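PDB 6JMG: DnaJ homolog subfamily C member 27-A from Xenopus laevis, which binds GTP and magnesium as a small GTPase of the Rab family and possibly takes part in regulating the MEK/ERK pathway. Local coordinates for residues A[128-133]-A[176-181]; A[106-111]-A[150-155]. All blocks are in the same frame, centred on the assembly; numbering follows the deposited sequence.

How the interactions relate
Both contacts belong to the Ras-like GTPase domain, with centres about 14 Å apart. Interaction 1 joins strand 128-134, next to the edge strand 159-163, to helix 171-187. Interaction 2 joins helices 107-117 and 146-154 to each other on the opposite face of the same sheet. Along the chain the segments alternate: 106-111, 128-133, 150-155, 176-181. Strand 128-134 therefore lies between the two helices of interaction 2 in sequence. The strand also links the contacts in space. Side chains of Phe-129 and Val-131 pack on Leu-111, Trp-152 and Ser-153, while Val-128 and Ala-130 face the helix of interaction 1. Helices thus cover both faces of one strand, as in other P-loop GTPases.

Interaction 1 (A[128-133]-A[176-181]); sequences VFAVCA and QAFYSA
Phe-178 overlaps Ala-130 and Val-128 with the CD1-CE1 part of its ring. Its CD1 comes 3.6 Å from Ala-130 CB and 3.9 Å from Val-128 CG1. The next ring atom, CE1, lies 3.8 Å from the carbonyl oxygen Val-128 O. The methyl of Ala-130 and this oxygen both meet the ring obliquely. The CG of Phe-178 stands anti to its own backbone N (chi1 -174°), and this carries the ring across to the strand although its CB does not point there. Val-128 serves two partners. Its CG1 touches Ala-181 CB at 3.8 Å as well as the ring, and its CG2 rests 3.8 Å from Ala-181 O. With an alanine at Val-128, both branches would be gone, and Ala-181 CB would probably lose its neighbour on the strand, and Phe-178 CD1 one of its two. In the Ras-like fold this is a helix laid on the central sheet. The short segments of strand and helix run nearly antiparallel, at 170°, with their axes 8.6 Å apart. No hydrogen bond crosses between them, and the contact is mainly apolar. Phe-178 also touches Ile-93 on strand 91-97, so its side chain touches two neighbouring strands. On the helix, Ser-180 OG hydrogen-bonds back to Gln-176 O at 2.6 Å. That oxygen also accepts from Ser-180 N, and the two donors reach it from opposite faces of its carbonyl plane.

Interaction 2 (A[106-111]-A[150-155]); sequences SLDGWL and RLWSES
Trp-152 reaches from helix 146-154 across to helix 107-117 and meets Leu-107, Asp-108 and Leu-111. Both helices lie on one face of the Ras-like alpha/beta sheet. Their short segments run almost parallel, but the axes are 12.8 Å from each other, so the long indole makes the join. With chi1 at -178°, the indole swings away from the backbone N and out toward the other helix. Leu-107 meets it in two ways. Its CB touches CZ2 of Trp-152 at 3.6 Å, while its CD1 sits over one face of the six-membered ring in a CH-pi contact, 4.2 Å from the centroid. Leu-111 extends its CD1 from the next turn to CH2 of Trp-152, 3.7 Å away, and approaches the ring obliquely. Phe-104 stacks edge-to-face with the indole, and Lys-156 adds a cation-pi contact. Asp-108 meets the pyrrole edge of the indole, its carboxylate plane turned 63° from that of the ring. The indole N-H is shared between the two oxygens of Asp-108: Trp-152 NE1 makes weak hydrogen bonds to Asp-108 OD1 at 3.3 Å and Asp-108 OD2 at 3.4 Å, the second being the straighter at 159°.

Interaction 1 (A[128-133]-A[176-181])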
loop_
_atom_site.group_PDB
_atom_site.type_symbol
_atom_site.label_atom_id
_atom_site.label_comp_id
_atom_site.label_asym_id
_atom_site.label_seq_id
_atom_site.Cartn_x
_atom_site.Cartn_y
_atom_site.Cartn_z
ATOM N N VAL A 128 -0.382 -5.991 0.029
ATOM C CA VAL A 128 -1.811 -6.151 -0.182
ATOM C C VAL A 128 -2.575 -5.563 0.998
ATOM O O VAL A 128 -2.333 -5.922 2.159
ATOM C CB VAL A 128 -2.156 -7.627 -0.368
ATOM C CG1 VAL A 128 -3.673 -7.800 -0.377
ATOM C CG2 VAL A 128 -1.498 -8.160 -1.638
ATOM N N PHE A 129 -3.529 -4.687 0.699
ATOM C CA PHE A 129 -4.398 -4.071 1.687
ATOM C C PHE A 129 -5.820 -4.556 1.467
ATOM O O PHE A 129 -6.345 -4.467 0.349
ATOM C CB PHE A 129 -4.395 -2.543 1.571
ATOM C CG PHE A 129 -3.204 -1.872 2.182
ATOM C CD1 PHE A 129 -1.989 -1.853 1.522
ATOM C CD2 PHE A 129 -3.312 -1.221 3.407
ATOM C CE1 PHE A 129 -0.895 -1.215 2.075
ATOM C CE2 PHE A 129 -2.221 -0.587 3.968
ATOM C CZ PHE A 129 -1.009 -0.583 3.302
ATOM N N ALA A 130 -6.460 -5.010 2.533
ATOM C CA ALA A 130 -7.899 -5.215 2.529
ATOM C C ALA A 130 -8.491 -4.165 3.455
ATOM O O ALA A 130 -8.229 -4.169 4.665
ATOM C CB ALA A 130 -8.261 -6.633 2.957
ATOM N N VAL A 131 -9.235 -3.237 2.872
ATOM C CA VAL A 131 -9.992 -2.255 3.640
ATOM C C VAL A 131 -11.316 -2.887 4.041
ATOM O O VAL A 131 -12.079 -3.360 3.190
ATOM C CB VAL A 131 -10.212 -0.960 2.847
ATOM C CG1 VAL A 131 -10.967 0.034 3.691
ATOM C CG2 VAL A 131 -8.883 -0.370 2.411
ATOM N N CYS A 132 -11.589 -2.905 5.330
ATOM C CA CYS A 132 -12.836 -3.465 5.837
ATOM C C CYS A 132 -13.688 -2.351 6.426
ATOM O O CYS A 132 -13.322 -1.733 7.437
ATOM C CB CYS A 132 -12.568 -4.565 6.871
ATOM S SG CYS A 132 -11.574 -5.919 6.202
ATOM N N ALA A 133 -14.803 -2.085 5.757
ATOM C CA ALA A 133 -15.841 -1.192 6.251
ATOM C C ALA A 133 -16.717 -2.066 7.131
ATOM O O ALA A 133 -17.593 -2.781 6.637
ATOM C CB ALA A 133 -16.614 -0.567 5.093
ATOM N N GLN A 176 -10.705 -14.490 1.539
ATOM C CA GLN A 176 -10.348 -15.248 0.346
ATOM C C GLN A 176 -9.708 -14.337 -0.692
ATOM O O GLN A 176 -8.703 -14.699 -1.308
ATOM C CB GLN A 176 -11.580 -15.954 -0.224
ATOM C CG GLN A 176 -11.306 -16.835 -1.441
ATOM C CD GLN A 176 -10.766 -18.215 -1.069
ATOM O OE1 GLN A 176 -9.742 -18.650 -1.590
ATOM N NE2 GLN A 176 -11.455 -18.905 -0.165
ATOM N N ALA A 177 -10.235 -13.126 -0.855
ATOM C CA ALA A 177 -9.618 -12.200 -1.791
ATOM C C ALA A 177 -8.259 -11.744 -1.283
ATOM O O ALA A 177 -7.314 -11.591 -2.064
ATOM C CB ALA A 177 -10.534 -11.010 -2.020
ATOM N N PHE A 178 -8.160 -11.529 0.031
ATOM C CA PHE A 178 -6.931 -11.072 0.669
ATOM C C PHE A 178 -5.785 -12.042 0.415
ATOM O O PHE A 178 -4.710 -11.647 -0.053
ATOM C CB PHE A 178 -7.202 -10.939 2.162
ATOM C CG PHE A 178 -6.084 -10.348 2.991
ATOM C CD1 PHE A 178 -5.601 -9.072 2.760
ATOM C CD2 PHE A 178 -5.605 -11.047 4.090
ATOM C CE1 PHE A 178 -4.636 -8.519 3.592
ATOM C CE2 PHE A 178 -4.632 -10.508 4.914
ATOM C CZ PHE A 178 -4.153 -9.244 4.668
ATOM N N TYR A 179 -5.997 -13.324 0.733
ATOM C CA TYR A 179 -4.914 -14.293 0.629
ATOM C C TYR A 179 -4.612 -14.636 -0.818
ATOM O O TYR A 179 -3.473 -14.990 -1.140
ATOM C CB TYR A 179 -5.241 -15.547 1.439
ATOM C CG TYR A 179 -5.154 -15.347 2.938
ATOM C CD1 TYR A 179 -4.037 -14.764 3.508
ATOM C CD2 TYR A 179 -6.212 -15.716 3.783
ATOM C CE1 TYR A 179 -3.942 -14.583 4.884
ATOM C CE2 TYR A 179 -6.134 -15.535 5.168
ATOM C CZ TYR A 179 -4.990 -14.970 5.712
ATOM O OH TYR A 179 -4.876 -14.775 7.078
ATOM N N SER A 180 -5.603 -14.540 -1.707
ATOM C CA SER A 180 -5.289 -14.787 -3.107
ATOM C C SER A 180 -4.427 -13.673 -3.678
ATOM O O SER A 180 -3.457 -13.940 -4.388
ATOM C CB SER A 180 -6.561 -14.954 -3.922
ATOM O OG SER A 180 -7.465 -15.825 -3.265
ATOM N N ALA A 181 -4.721 -12.422 -3.345
ATOM C CA ALA A 181 -3.838 -11.352 -3.783
ATOM C C ALA A 181 -2.436 -11.532 -3.193
ATOM O O ALA A 181 -1.432 -11.259 -3.859
ATOM C CB ALA A 181 -4.437 -9.988 -3.417
#

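Interaction 2 (A[106-111]-A[150-155])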
loop_
_atom_site.group_PDB
_atom_site.type_symbol
_atom_site.label_atom_id
_atom_site.label_comp_id
_atom_site.label_asym_id
_atom_site.label_seq_id
_atom_site.Cartn_x
_atom_site.Cartn_y
_atom_site.Cartn_z
ATOM N N SER A 106 -9.661 8.864 9.759
ATOM C CA SER A 106 -8.336 8.651 10.317
ATOM C C SER A 106 -7.486 7.717 9.463
ATOM O O SER A 106 -6.295 7.547 9.750
ATOM C CB SER A 106 -8.444 8.141 11.761
ATOM O OG SER A 106 -8.301 6.737 11.824
ATOM N N LEU A 107 -8.031 7.153 8.384
ATOM C CA LEU A 107 -7.283 6.126 7.666
ATOM C C LEU A 107 -6.090 6.701 6.924
ATOM O O LEU A 107 -5.095 5.996 6.743
ATOM C CB LEU A 107 -8.189 5.403 6.673
ATOM C CG LEU A 107 -9.265 4.488 7.248
ATOM C CD1 LEU A 107 -10.028 3.855 6.115
ATOM C CD2 LEU A 107 -8.644 3.416 8.131
ATOM N N ASP A 108 -6.165 7.963 6.485
ATOM C CA ASP A 108 -4.999 8.600 5.878
ATOM C C ASP A 108 -3.854 8.681 6.879
ATOM O O ASP A 108 -2.691 8.437 6.524
ATOM C CB ASP A 108 -5.360 9.983 5.331
ATOM C CG ASP A 108 -6.096 9.923 3.980
ATOM O OD1 ASP A 108 -5.566 9.298 3.035
ATOM O OD2 ASP A 108 -7.199 10.512 3.858
ATOM N N GLY A 109 -4.174 8.980 8.144
ATOM C CA GLY A 109 -3.151 9.008 9.182
ATOM C C GLY A 109 -2.519 7.643 9.425
ATOM O O GLY A 109 -1.314 7.544 9.677
ATOM N N TRP A 110 -3.321 6.572 9.349
ATOM C CA TRP A 110 -2.762 5.229 9.496
ATOM C C TRP A 110 -1.771 4.931 8.385
ATOM O O TRP A 110 -0.689 4.391 8.640
ATOM C CB TRP A 110 -3.878 4.171 9.536
ATOM C CG TRP A 110 -4.498 4.071 10.900
ATOM C CD1 TRP A 110 -5.651 4.679 11.327
ATOM C CD2 TRP A 110 -3.975 3.371 12.036
ATOM N NE1 TRP A 110 -5.885 4.383 12.653
ATOM C CE2 TRP A 110 -4.870 3.585 13.111
ATOM C CE3 TRP A 110 -2.841 2.581 12.248
ATOM C CZ2 TRP A 110 -4.663 3.037 14.374
ATOM C CZ3 TRP A 110 -2.643 2.024 13.501
ATOM C CH2 TRP A 110 -3.551 2.249 14.545
ATOM N N LEU A 111 -2.114 5.274 7.144
ATOM C CA LEU A 111 -1.171 5.072 6.049
ATOM C C LEU A 111 0.101 5.878 6.279
ATOM O O LEU A 111 1.213 5.380 6.064
ATOM C CB LEU A 111 -1.817 5.461 4.723
ATOM C CG LEU A 111 -2.930 4.540 4.235
ATOM C CD1 LEU A 111 -3.358 4.896 2.835
ATOM C CD2 LEU A 111 -2.461 3.108 4.283
ATOM N N ARG A 150 -15.226 2.696 -0.894
ATOM C CA ARG A 150 -14.712 1.979 -2.052
ATOM C C ARG A 150 -13.809 2.883 -2.878
ATOM O O ARG A 150 -12.774 2.443 -3.389
ATOM C CB ARG A 150 -15.856 1.422 -2.900
ATOM C CG ARG A 150 -15.359 0.442 -3.942
ATOM C CD ARG A 150 -16.469 -0.155 -4.786
ATOM N NE ARG A 150 -17.290 -1.124 -4.066
ATOM C CZ ARG A 150 -16.912 -2.366 -3.786
ATOM N NH1 ARG A 150 -15.703 -2.808 -4.150
ATOM N NH2 ARG A 150 -17.743 -3.164 -3.124
ATOM N N LEU A 151 -14.163 4.162 -2.980
ATOM C CA LEU A 151 -13.354 5.068 -3.780
ATOM C C LEU A 151 -12.019 5.345 -3.110
ATOM O O LEU A 151 -10.977 5.356 -3.772
ATOM C CB LEU A 151 -14.093 6.387 -4.005
ATOM C CG LEU A 151 -13.267 7.352 -4.848
ATOM C CD1 LEU A 151 -13.186 6.832 -6.270
ATOM C CD2 LEU A 151 -13.815 8.747 -4.814
ATOM N N TRP A 152 -12.026 5.544 -1.797
ATOM C CA TRP A 152 -10.774 5.794 -1.105
ATOM C C TRP A 152 -9.872 4.581 -1.195
ATOM O O TRP A 152 -8.671 4.706 -1.449
ATOM C CB TRP A 152 -11.064 6.169 0.339
ATOM C CG TRP A 152 -9.875 6.509 1.151
ATOM C CD1 TRP A 152 -9.404 7.749 1.412
ATOM C CD2 TRP A 152 -9.028 5.596 1.864
ATOM N NE1 TRP A 152 -8.301 7.680 2.229
ATOM C CE2 TRP A 152 -8.049 6.367 2.525
ATOM C CE3 TRP A 152 -9.002 4.201 2.007
ATOM C CZ2 TRP A 152 -7.043 5.796 3.312
ATOM C CZ3 TRP A 152 -7.996 3.632 2.784
ATOM C CH2 TRP A 152 -7.031 4.433 3.429
ATOM N N SER A 153 -10.459 3.395 -1.059
ATOM C CA SER A 153 -9.695 2.156 -1.105
ATOM C C SER A 153 -9.248 1.833 -2.528
ATOM O O SER A 153 -8.055 1.634 -2.789
ATOM C CB SER A 153 -10.539 1.019 -0.534
ATOM O OG SER A 153 -11.059 1.375 0.729
ATOM N N GLU A 154 -10.200 1.722 -3.456
ATOM C CA GLU A 154 -9.856 1.214 -4.777
ATOM C C GLU A 154 -8.937 2.174 -5.524
ATOM O O GLU A 154 -8.085 1.727 -6.300
ATOM C CB GLU A 154 -11.127 0.920 -5.575
ATOM C CG GLU A 154 -11.889 -0.303 -5.059
ATOM C CD GLU A 154 -13.028 -0.750 -5.974
ATOM O OE1 GLU A 154 -13.350 -0.025 -6.946
ATOM O OE2 GLU A 154 -13.602 -1.835 -5.715
ATOM N N SER A 155 -9.070 3.482 -5.284
ATOM C CA SER A 155 -8.170 4.450 -5.904
ATOM C C SER A 155 -6.719 4.261 -5.471
ATOM O O SER A 155 -5.818 4.806 -6.116
ATOM C CB SER A 155 -8.612 5.888 -5.603
ATOM O OG SER A 155 -8.344 6.235 -4.252
#